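Local coordinates for protein polysialic acid O-acetyltransferase (Escherichia coli, PDB 3JQY) that transfers acetyl groups from acetyl-CoA to O7 or O9 of the sialic acid residues in capsular polysialic acid, at residues B[29-34]-B[40-45]; B[77-80]-B[85-88]; B[147-152]-B[157-162]; B[227-230]-B[235-238]. All coordinates share one frame; numbering follows the deposited sequence.

Contact 1 (B[29-34]-B[40-45])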
loop_
_atom_site.group_PDB
_atom_site.type_symbol
_atom_site.label_atom_id
_atom_site.label_comp_id
_atom_site.label_asym_id
_atom_site.label_seq_id
_atom_site.Cartn_x
_atom_site.Cartn_y
_atom_site.Cartn_z
ATOM N N ASP B 29 33.333 0.373 8.985
ATOM C CA ASP B 29 32.747 1.324 9.923
ATOM C C ASP B 29 31.239 1.514 9.758
ATOM O O ASP B 29 30.590 2.093 10.631
ATOM C CB ASP B 29 33.474 2.672 9.856
ATOM C CG ASP B 29 33.621 3.191 8.437
ATOM O OD1 ASP B 29 32.739 2.910 7.597
ATOM O OD2 ASP B 29 34.623 3.889 8.163
ATOM N N SER B 30 30.677 1.023 8.658
ATOM C CA SER B 30 29.250 1.212 8.409
ATOM C C SER B 30 28.401 0.046 8.913
ATOM O O SER B 30 27.181 0.134 8.924
ATOM C CB SER B 30 28.970 1.444 6.919
ATOM O OG SER B 30 28.822 0.214 6.223
ATOM N N PHE B 31 29.047 -1.039 9.329
ATOM C CA PHE B 31 28.323 -2.231 9.761
ATOM C C PHE B 31 28.426 -2.502 11.257
ATOM O O PHE B 31 29.448 -2.229 11.893
ATOM C CB PHE B 31 28.822 -3.467 9.007
ATOM C CG PHE B 31 28.075 -3.750 7.731
ATOM C CD1 PHE B 31 27.054 -4.685 7.706
ATOM C CD2 PHE B 31 28.409 -3.092 6.553
ATOM C CE1 PHE B 31 26.370 -4.958 6.537
ATOM C CE2 PHE B 31 27.727 -3.361 5.373
ATOM C CZ PHE B 31 26.705 -4.294 5.365
ATOM N N SER B 32 27.344 -3.031 11.813
ATOM C CA SER B 32 27.393 -3.677 13.111
ATOM C C SER B 32 27.154 -5.151 12.850
ATOM O O SER B 32 26.309 -5.509 12.031
ATOM C CB SER B 32 26.327 -3.112 14.045
ATOM O OG SER B 32 25.025 -3.421 13.578
ATOM N N VAL B 33 27.908 -6.010 13.522
ATOM C CA VAL B 33 27.775 -7.439 13.303
ATOM C C VAL B 33 27.449 -8.130 14.610
ATOM O O VAL B 33 28.106 -7.895 15.624
ATOM C CB VAL B 33 29.065 -8.043 12.720
ATOM C CG1 VAL B 33 28.899 -9.538 12.512
ATOM C CG2 VAL B 33 29.427 -7.353 11.408
ATOM N N ASP B 34 26.419 -8.967 14.584
ATOM C CA ASP B 34 26.063 -9.780 15.736
ATOM C C ASP B 34 25.990 -11.242 15.318
ATOM O O ASP B 34 25.253 -11.602 14.406
ATOM C CB ASP B 34 24.730 -9.329 16.321
ATOM C CG ASP B 34 24.393 -10.054 17.603
ATOM O OD1 ASP B 34 25.292 -10.182 18.463
ATOM O OD2 ASP B 34 23.236 -10.498 17.749
ATOM N N ASN B 40 30.202 -18.887 10.786
ATOM C CA ASN B 40 29.682 -17.809 9.941
ATOM C C ASN B 40 30.780 -16.940 9.339
ATOM O O ASN B 40 31.818 -16.721 9.964
ATOM C CB ASN B 40 28.705 -16.944 10.735
ATOM C CG ASN B 40 27.495 -17.722 11.204
ATOM O OD1 ASN B 40 27.133 -17.680 12.382
ATOM N ND2 ASN B 40 26.869 -18.447 10.287
ATOM N N VAL B 41 30.540 -16.431 8.129
ATOM C CA VAL B 41 31.526 -15.621 7.433
ATOM C C VAL B 41 30.902 -14.371 6.825
ATOM O O VAL B 41 29.879 -14.447 6.160
ATOM C CB VAL B 41 32.209 -16.432 6.319
ATOM C CG1 VAL B 41 33.105 -15.545 5.491
ATOM C CG2 VAL B 41 32.996 -17.595 6.923
ATOM N N PHE B 42 31.526 -13.224 7.070
ATOM C CA PHE B 42 31.123 -11.969 6.458
ATOM C C PHE B 42 32.344 -11.442 5.718
ATOM O O PHE B 42 33.371 -11.156 6.337
ATOM C CB PHE B 42 30.656 -10.993 7.546
ATOM C CG PHE B 42 30.317 -9.610 7.046
ATOM C CD1 PHE B 42 29.825 -9.407 5.765
ATOM C CD2 PHE B 42 30.473 -8.511 7.874
ATOM C CE1 PHE B 42 29.500 -8.133 5.324
ATOM C CE2 PHE B 42 30.157 -7.234 7.433
ATOM C CZ PHE B 42 29.662 -7.048 6.162
ATOM N N VAL B 43 32.248 -11.363 4.394
ATOM C CA VAL B 43 33.322 -10.808 3.579
ATOM C C VAL B 43 32.818 -9.514 2.963
ATOM O O VAL B 43 31.832 -9.518 2.226
ATOM C CB VAL B 43 33.743 -11.772 2.457
ATOM C CG1 VAL B 43 34.852 -11.154 1.616
ATOM C CG2 VAL B 43 34.190 -13.106 3.044
ATOM N N CYS B 44 33.484 -8.407 3.277
ATOM C CA CYS B 44 32.991 -7.101 2.861
ATOM C C CYS B 44 34.081 -6.297 2.171
ATOM O O CYS B 44 35.158 -6.096 2.729
ATOM C CB CYS B 44 32.468 -6.333 4.073
ATOM S SG CYS B 44 31.460 -4.895 3.653
ATOM N N GLY B 45 33.793 -5.840 0.958
ATOM C CA GLY B 45 34.738 -5.046 0.195
ATOM C C GLY B 45 34.796 -3.595 0.634
ATOM O O GLY B 45 34.286 -3.222 1.693
#
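F31 and F42 form the aromatic part of this contact. They meet edge-to-face. The edge of F42 is turned to the face of F31, with centroids 5.0 Å apart and ring planes at 53°. The leading atom of F42 is CZ. It stands over the centre of the F31 ring, and its shortest distance is 3.8 Å to CD1 of F31. F42 reaches this place because CG is anti to the backbone N (chi1 175°), which carries the ring across the gap between the two strands.

A sulfur-aromatic contact adds to the pair. SG of C44 lies 5.1 Å from the centroid of the F31 ring and approaches it obliquely. F31 therefore meets both F42 and C44.

The strands 31-34 and 41-44 run nearly antiparallel, at 168°. Their axes come no closer than 10.2 Å, and no hydrogen bond links them. They belong to two different parallel sheets, whose inner faces meet in the interior of the left-handed beta-helix. The turn between them is one corner of a coil.

The aliphatic share comes from V33. Its CG2 methyl lies beside the backbone N and packs 3.9 Å from CD2 of F42, at an oblique approach. Beyond the two segments, L64 and I66 of the next coil pack on F42, and I66 also touches F31.

The backbone polar groups of the strands bond elsewhere. S32 and D34 pair with strand 53-58, while F42 N bonds to S23 OG, C44 N to D22 OD2, and C44 O accepts from R24.

Contact 2 (B[77-80]-B[85-88])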
loop_
_atom_site.group_PDB
_atom_site.type_symbol
_atom_site.label_atom_id
_atom_site.label_comp_id
_atom_site.label_asym_id
_atom_site.label_seq_id
_atom_site.Cartn_x
_atom_site.Cartn_y
_atom_site.Cartn_z
ATOM N N VAL B 77 20.747 -7.421 7.174
ATOM C CA VAL B 77 20.735 -8.789 6.661
ATOM C C VAL B 77 20.648 -9.739 7.843
ATOM O O VAL B 77 21.519 -9.741 8.707
ATOM C CB VAL B 77 22.003 -9.113 5.847
ATOM C CG1 VAL B 77 21.903 -10.501 5.269
ATOM C CG2 VAL B 77 22.204 -8.086 4.738
ATOM N N ILE B 78 19.572 -10.518 7.893
ATOM C CA ILE B 78 19.371 -11.453 8.990
ATOM C C ILE B 78 19.452 -12.876 8.471
ATOM O O ILE B 78 18.786 -13.226 7.494
ATOM C CB ILE B 78 18.016 -11.237 9.682
ATOM C CG1 ILE B 78 17.921 -9.808 10.212
ATOM C CG2 ILE B 78 17.833 -12.259 10.805
ATOM C CD1 ILE B 78 16.574 -9.459 10.792
ATOM N N PHE B 79 20.277 -13.688 9.122
ATOM C CA PHE B 79 20.407 -15.104 8.780
ATOM C C PHE B 79 19.699 -15.943 9.836
ATOM O O PHE B 79 20.061 -15.893 11.014
ATOM C CB PHE B 79 21.885 -15.509 8.718
ATOM C CG PHE B 79 22.618 -14.952 7.535
ATOM C CD1 PHE B 79 23.355 -13.782 7.647
ATOM C CD2 PHE B 79 22.562 -15.591 6.309
ATOM C CE1 PHE B 79 24.031 -13.262 6.556
ATOM C CE2 PHE B 79 23.242 -15.077 5.209
ATOM C CZ PHE B 79 23.973 -13.914 5.334
ATOM N N ARG B 80 18.684 -16.694 9.422
ATOM C CA ARG B 80 17.966 -17.590 10.337
ATOM C C ARG B 80 18.274 -19.034 9.967
ATOM O O ARG B 80 18.052 -19.460 8.837
ATOM C CB ARG B 80 16.457 -17.332 10.281
ATOM C CG ARG B 80 16.052 -15.897 10.603
ATOM C CD ARG B 80 14.558 -15.817 10.887
ATOM N NE ARG B 80 14.032 -14.456 10.787
ATOM C CZ ARG B 80 14.182 -13.524 11.720
ATOM N NH1 ARG B 80 14.858 -13.792 12.830
ATOM N NH2 ARG B 80 13.663 -12.318 11.533
ATOM N N TYR B 85 23.167 -18.091 2.217
ATOM C CA TYR B 85 24.180 -17.426 1.394
ATOM C C TYR B 85 23.559 -16.168 0.811
ATOM O O TYR B 85 22.496 -16.227 0.195
ATOM C CB TYR B 85 24.603 -18.362 0.260
ATOM C CG TYR B 85 25.613 -17.811 -0.730
ATOM C CD1 TYR B 85 26.979 -17.887 -0.481
ATOM C CD2 TYR B 85 25.196 -17.246 -1.931
ATOM C CE1 TYR B 85 27.904 -17.402 -1.398
ATOM C CE2 TYR B 85 26.112 -16.759 -2.853
ATOM C CZ TYR B 85 27.460 -16.837 -2.581
ATOM O OH TYR B 85 28.356 -16.347 -3.503
ATOM N N VAL B 86 24.205 -15.031 1.036
ATOM C CA VAL B 86 23.770 -13.767 0.447
ATOM C C VAL B 86 24.981 -13.116 -0.219
ATOM O O VAL B 86 26.030 -12.947 0.411
ATOM C CB VAL B 86 23.187 -12.803 1.509
ATOM C CG1 VAL B 86 22.823 -11.450 0.887
ATOM C CG2 VAL B 86 21.960 -13.422 2.186
ATOM N N ARG B 87 24.840 -12.770 -1.497
ATOM C CA ARG B 87 25.927 -12.121 -2.215
ATOM C C ARG B 87 25.413 -10.893 -2.930
ATOM O O ARG B 87 24.460 -10.969 -3.718
ATOM C CB ARG B 87 26.570 -13.061 -3.234
ATOM C CG ARG B 87 27.701 -12.411 -4.028
ATOM C CD ARG B 87 28.279 -13.379 -5.074
ATOM N NE ARG B 87 29.356 -12.763 -5.855
ATOM C CZ ARG B 87 30.009 -13.367 -6.846
ATOM N NH1 ARG B 87 29.697 -14.610 -7.190
ATOM N NH2 ARG B 87 30.973 -12.725 -7.499
ATOM N N ILE B 88 26.048 -9.764 -2.651
ATOM C CA ILE B 88 25.675 -8.508 -3.277
ATOM C C ILE B 88 26.818 -8.048 -4.174
ATOM O O ILE B 88 27.910 -7.747 -3.699
ATOM C CB ILE B 88 25.342 -7.449 -2.221
ATOM C CG1 ILE B 88 24.203 -7.948 -1.322
ATOM C CG2 ILE B 88 24.973 -6.125 -2.883
ATOM C CD1 ILE B 88 23.793 -6.976 -0.239
#
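F79 and V86 make the closest contact between strands 77-80 and 85-88. CG2 of V86 sits 3.7 Å from CE2 of F79 and 3.8 Å from CZ of the same ring. The methyl comes obliquely to the far end of the ring. F79 CG is anti to the carbonyl carbon (chi1 -71°), which swings the ring over to V86. CB of V86 follows its methyl and lies 4.1 Å from CZ of F79. The same CG2 also meets V77, at 4.2 Å from its CG1. One methyl thus touches both V77 and F79. The backbone comes in as well: Y85 N lies near the plane of the F79 ring, 4.2 Å from CE2, at its edge.

The next shell surrounds these groups. The F79 ring meets F57 of the preceding coil with planes almost parallel, and L64 and A100 pack on both F79 and V86, so the coils before and after enclose the pair. Farther out, in the left-handed beta-helix, V77 and F79 share backbone hydrogen bonds with strand 53-58, and I78 with strand 97-101.

The strand axes stay 9.2 Å apart, and no hydrogen bond crosses. The two walls are joined here mainly by apolar packing, so shape and burial rather than directional bonding set the fit.

Contact 3 (B[147-152]-B[157-162])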
loop_
_atom_site.group_PDB
_atom_site.type_symbol
_atom_site.label_atom_id
_atom_site.label_comp_id
_atom_site.label_asym_id
_atom_site.label_seq_id
_atom_site.Cartn_x
_atom_site.Cartn_y
_atom_site.Cartn_z
ATOM N N HIS B 147 3.167 -19.154 6.725
ATOM C CA HIS B 147 2.349 -20.131 7.438
ATOM C C HIS B 147 1.837 -21.168 6.443
ATOM O O HIS B 147 1.674 -20.867 5.263
ATOM C CB HIS B 147 1.172 -19.438 8.140
ATOM C CG HIS B 147 1.598 -18.412 9.143
ATOM N ND1 HIS B 147 2.221 -18.744 10.329
ATOM C CD2 HIS B 147 1.465 -17.066 9.149
ATOM C CE1 HIS B 147 2.465 -17.642 11.015
ATOM N NE2 HIS B 147 2.017 -16.610 10.323
ATOM N N PRO B 148 1.677 -22.427 6.840
ATOM C CA PRO B 148 1.294 -23.518 5.936
ATOM C C PRO B 148 -0.171 -23.487 5.530
ATOM O O PRO B 148 -1.035 -23.184 6.361
ATOM C CB PRO B 148 1.541 -24.783 6.768
ATOM C CG PRO B 148 1.995 -24.339 8.111
ATOM C CD PRO B 148 1.818 -22.869 8.233
ATOM N N ILE B 149 -0.434 -23.811 4.265
ATOM C CA ILE B 149 -1.788 -24.057 3.776
ATOM C C ILE B 149 -1.848 -25.478 3.215
ATOM O O ILE B 149 -0.917 -25.925 2.546
ATOM C CB ILE B 149 -2.189 -23.035 2.712
ATOM C CG1 ILE B 149 -2.276 -21.644 3.341
ATOM C CG2 ILE B 149 -3.527 -23.403 2.073
ATOM C CD1 ILE B 149 -2.444 -20.530 2.323
ATOM N N PHE B 150 -2.932 -26.187 3.522
ATOM C CA PHE B 150 -3.064 -27.601 3.174
ATOM C C PHE B 150 -4.298 -27.877 2.312
ATOM O O PHE B 150 -5.320 -27.190 2.419
ATOM C CB PHE B 150 -3.171 -28.471 4.439
ATOM C CG PHE B 150 -2.098 -28.222 5.467
ATOM C CD1 PHE B 150 -0.949 -28.996 5.494
ATOM C CD2 PHE B 150 -2.256 -27.236 6.429
ATOM C CE1 PHE B 150 0.038 -28.779 6.447
ATOM C CE2 PHE B 150 -1.271 -27.008 7.380
ATOM C CZ PHE B 150 -0.125 -27.789 7.392
ATOM N N ASP B 151 -4.204 -28.900 1.466
ATOM C CA ASP B 151 -5.384 -29.439 0.787
ATOM C C ASP B 151 -6.188 -30.266 1.795
ATOM O O ASP B 151 -5.625 -31.114 2.485
ATOM C CB ASP B 151 -4.954 -30.317 -0.388
ATOM C CG ASP B 151 -6.126 -30.845 -1.174
ATOM O OD1 ASP B 151 -6.434 -30.244 -2.218
ATOM O OD2 ASP B 151 -6.741 -31.850 -0.747
ATOM N N ILE B 152 -7.492 -30.010 1.903
ATOM C CA ILE B 152 -8.288 -30.641 2.961
ATOM C C ILE B 152 -8.499 -32.126 2.703
ATOM O O ILE B 152 -8.861 -32.877 3.612
ATOM C CB ILE B 152 -9.673 -29.981 3.156
ATOM C CG1 ILE B 152 -10.447 -29.933 1.840
ATOM C CG2 ILE B 152 -9.538 -28.590 3.766
ATOM C CD1 ILE B 152 -11.855 -29.373 1.988
ATOM N N ARG B 157 0.592 -30.214 2.724
ATOM C CA ARG B 157 0.854 -28.799 2.483
ATOM C C ARG B 157 0.964 -28.485 0.992
ATOM O O ARG B 157 1.594 -29.227 0.234
ATOM C CB ARG B 157 2.128 -28.365 3.205
ATOM C CG ARG B 157 2.605 -26.984 2.793
ATOM C CD ARG B 157 3.635 -26.435 3.757
ATOM N NE ARG B 157 3.881 -25.017 3.497
ATOM C CZ ARG B 157 4.818 -24.293 4.096
ATOM N NH1 ARG B 157 5.620 -24.847 4.999
ATOM N NH2 ARG B 157 4.951 -23.006 3.792
ATOM N N ILE B 158 0.358 -27.380 0.568
ATOM C CA ILE B 158 0.362 -27.013 -0.843
ATOM C C ILE B 158 0.893 -25.613 -1.152
ATOM O O ILE B 158 0.776 -25.149 -2.289
ATOM C CB ILE B 158 -1.039 -27.145 -1.480
ATOM C CG1 ILE B 158 -2.061 -26.292 -0.720
ATOM C CG2 ILE B 158 -1.456 -28.602 -1.532
ATOM C CD1 ILE B 158 -3.409 -26.192 -1.396
ATOM N N ASN B 159 1.459 -24.934 -0.158
ATOM C CA ASN B 159 2.042 -23.615 -0.405
ATOM C C ASN B 159 3.502 -23.560 0.019
ATOM O O ASN B 159 3.928 -22.616 0.691
ATOM C CB ASN B 159 1.252 -22.508 0.303
ATOM C CG ASN B 159 1.416 -22.549 1.810
ATOM O OD1 ASN B 159 1.650 -23.611 2.394
ATOM N ND2 ASN B 159 1.301 -21.388 2.449
ATOM N N TRP B 160 4.264 -24.581 -0.360
ATOM C CA TRP B 160 5.701 -24.587 -0.115
ATOM C C TRP B 160 6.348 -23.352 -0.749
ATOM O O TRP B 160 5.906 -22.873 -1.792
ATOM C CB TRP B 160 6.339 -25.860 -0.683
ATOM C CG TRP B 160 5.920 -27.130 0.022
ATOM C CD1 TRP B 160 5.078 -28.096 -0.455
ATOM C CD2 TRP B 160 6.339 -27.571 1.320
ATOM N NE1 TRP B 160 4.942 -29.106 0.472
ATOM C CE2 TRP B 160 5.705 -28.806 1.569
ATOM C CE3 TRP B 160 7.180 -27.035 2.301
ATOM C CZ2 TRP B 160 5.892 -29.516 2.754
ATOM C CZ3 TRP B 160 7.368 -27.743 3.478
ATOM C CH2 TRP B 160 6.725 -28.970 3.694
ATOM N N ALA B 161 7.394 -22.836 -0.111
ATOM C CA ALA B 161 8.141 -21.712 -0.668
ATOM C C ALA B 161 8.667 -22.063 -2.052
ATOM O O ALA B 161 9.001 -23.224 -2.322
ATOM C CB ALA B 161 9.288 -21.324 0.256
ATOM N N LYS B 162 8.749 -21.055 -2.919
ATOM C CA LYS B 162 9.233 -21.227 -4.290
ATOM C C LYS B 162 10.083 -20.022 -4.707
ATOM O O LYS B 162 9.776 -18.885 -4.337
ATOM C CB LYS B 162 8.067 -21.413 -5.256
ATOM C CG LYS B 162 7.216 -22.650 -4.960
ATOM C CD LYS B 162 6.241 -22.946 -6.093
ATOM C CE LYS B 162 5.452 -24.222 -5.815
ATOM N NZ LYS B 162 6.337 -25.347 -5.389
#
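N159 binds the backbone of 147-152 through both ends of its amide. ND2 donates to H147 O at 2.9 Å, almost straight (167°), with the acceptor in the amide plane. OD1 accepts from I149 N at 2.8 Å, with the donor above the carbonyl plane. NE of R157 reaches the same OD1 from the opposite face, at 2.9 Å. Together these bonds fix the rotation of the amide. ND2 also donates to D145 OD2. A longer bond runs from R157 NH2 to N159 O, so the guanidinium grips N159 side-on.

One backbone bond crosses between the segments, from I158 N to I149 O at 2.8 Å. It belongs to the single beta bridge of F150 with R157.

Packing completes the contact. P148 CA lies over one face of the R157 guanidinium, 3.9 Å from NE. The extended R157 chain passes over W160, whose ring face carries CD. F150 CD1 comes 3.4 Å from R157 N, which lies obliquely to the ring, and F150 CE1 is 3.9 Å from R157 CB. CG2 of I149 packs on CG1 of I158.

I149 and F150 also pair with a strand of the second subunit, and H147 ND1 bonds to R222 O there. H147 and D145 are probable acetyl-CoA contacts, and K180, another, lies next to N159. The whole is an extended loop projecting from a left-handed beta-helix, consistent with the intersubunit acetyl-CoA sites of trimeric hexapeptide-repeat acyltransferases.

Contact 4 (B[227-230]-B[235-238])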
loop_
_atom_site.group_PDB
_atom_site.type_symbol
_atom_site.label_atom_id
_atom_site.label_comp_id
_atom_site.label_asym_id
_atom_site.label_seq_id
_atom_site.Cartn_x
_atom_site.Cartn_y
_atom_site.Cartn_z
ATOM N N GLU B 227 14.490 9.471 -26.042
ATOM C CA GLU B 227 13.264 9.392 -26.834
ATOM C C GLU B 227 13.304 8.187 -27.773
ATOM O O GLU B 227 12.270 7.737 -28.275
ATOM C CB GLU B 227 13.046 10.683 -27.625
ATOM C CG GLU B 227 13.089 11.940 -26.767
ATOM C CD GLU B 227 12.364 13.116 -27.400
ATOM O OE1 GLU B 227 12.090 14.101 -26.680
ATOM O OE2 GLU B 227 12.061 13.052 -28.611
ATOM N N LEU B 228 14.509 7.675 -28.003
ATOM C CA LEU B 228 14.706 6.466 -28.792
ATOM C C LEU B 228 15.538 5.493 -27.980
ATOM O O LEU B 228 16.314 5.906 -27.124
ATOM C CB LEU B 228 15.442 6.777 -30.092
ATOM C CG LEU B 228 14.764 7.701 -31.104
ATOM C CD1 LEU B 228 15.747 8.075 -32.208
ATOM C CD2 LEU B 228 13.521 7.042 -31.678
ATOM N N ILE B 229 15.382 4.202 -28.254
ATOM C CA ILE B 229 16.212 3.201 -27.599
ATOM C C ILE B 229 17.702 3.538 -27.723
ATOM O O ILE B 229 18.465 3.378 -26.767
ATOM C CB ILE B 229 15.934 1.794 -28.157
ATOM C CG1 ILE B 229 14.566 1.302 -27.669
ATOM C CG2 ILE B 229 17.039 0.832 -27.751
ATOM C CD1 ILE B 229 14.170 -0.057 -28.192
ATOM N N SER B 230 18.108 4.026 -28.894
ATOM C CA SER B 230 19.521 4.302 -29.161
ATOM C C SER B 230 20.085 5.463 -28.335
ATOM O O SER B 230 21.300 5.674 -28.296
ATOM C CB SER B 230 19.749 4.553 -30.657
ATOM O OG SER B 230 18.956 5.630 -31.127
ATOM N N CYS B 235 20.113 0.453 -22.404
ATOM C CA CYS B 235 18.901 0.055 -23.104
ATOM C C CYS B 235 19.248 -0.533 -24.469
ATOM O O CYS B 235 18.768 -1.605 -24.837
ATOM C CB CYS B 235 17.973 1.260 -23.273
ATOM S SG CYS B 235 16.371 0.854 -23.972
ATOM N N SER B 236 20.079 0.181 -25.224
ATOM C CA SER B 236 20.493 -0.280 -26.544
ATOM C C SER B 236 21.175 -1.636 -26.452
ATOM O O SER B 236 20.920 -2.526 -27.267
ATOM C CB SER B 236 21.429 0.737 -27.206
ATOM O OG SER B 236 20.720 1.921 -27.532
ATOM N N SER B 237 22.041 -1.793 -25.456
ATOM C CA SER B 237 22.788 -3.031 -25.279
ATOM C C SER B 237 21.849 -4.208 -25.033
ATOM O O SER B 237 21.923 -5.232 -25.716
ATOM C CB SER B 237 23.778 -2.896 -24.116
ATOM O OG SER B 237 24.425 -4.129 -23.851
ATOM N N TYR B 238 20.959 -4.062 -24.057
ATOM C CA TYR B 238 20.008 -5.131 -23.756
ATOM C C TYR B 238 19.032 -5.372 -24.908
ATOM O O TYR B 238 18.672 -6.518 -25.192
ATOM C CB TYR B 238 19.268 -4.860 -22.441
ATOM C CG TYR B 238 20.078 -5.245 -21.217
ATOM C CD1 TYR B 238 20.161 -6.568 -20.812
ATOM C CD2 TYR B 238 20.759 -4.288 -20.476
ATOM C CE1 TYR B 238 20.903 -6.936 -19.706
ATOM C CE2 TYR B 238 21.512 -4.645 -19.359
ATOM C CZ TYR B 238 21.571 -5.970 -18.980
ATOM O OH TYR B 238 22.307 -6.336 -17.880
#
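I229 and C235 meet without a ring between them, and the flat groups lie at the borders of their contact. F150 of the third subunit packs on both residues, while Y169 of the same chain touches C235 and stacks with Y238, three residues further along the helix.

The two residues touch directly through CG2 of I229 and SG of C235, 3.8 Å apart. SG of C235 is anti to the backbone N (chi1 -174°), which brings the sulfur alongside the I229 branch. CG1 of I229 is a little farther from the same sulfur, at 4.1 Å. The CG2 methyl also rests on the helix backbone, 3.8 Å from CA of S236.

Segment 235-238 lies in the first turns of helix 233-245. This C-terminal helix follows the coils of the left-handed beta-helix. Segment 227-230 is the loop leading into it and begins a short 3-10 turn at I229. The loop passes close to the first turns of the helix, and the two backbones come nearest at S230 and S236, whose CA atoms are 5.4 Å apart.

The polar part centres on S236. Its OG lies 2.8 Å from I229 O, at hydrogen-bonding distance, and D232 O is also within reach of this OG. The hydroxyl oxygen is beside the backbone N of its own residue (chi1 -69°), on the side of the 3-10 turn. OG also lies 3.1 Å from CA of S230. At the helix start, D232 OD2 accepts from C235 N. On the loop, E227 and I229 form backbone hydrogen bonds to the third subunit.

Contacts 1 and 2 lie in the buried interior of the beta-helix, with centres about 11 Å apart. Each joins strands of the same two parallel sheets, in different coils, by apolar packing without a bridging hydrogen bond. Contact 1 sits near the N-terminal end, with sulfur and paired rings. Contact 2 is nearer the chain centre and sets a phenylalanine against two valines. Contacts 3 and 4 are partly buried, outside the coil, with centres about 43 Å apart. Both reach other subunits: F150, part of contact 3, packs from another subunit on I229 and C235 of contact 4. Polar groups matter more there. Only contact 3 includes annotated acetyl-CoA residues.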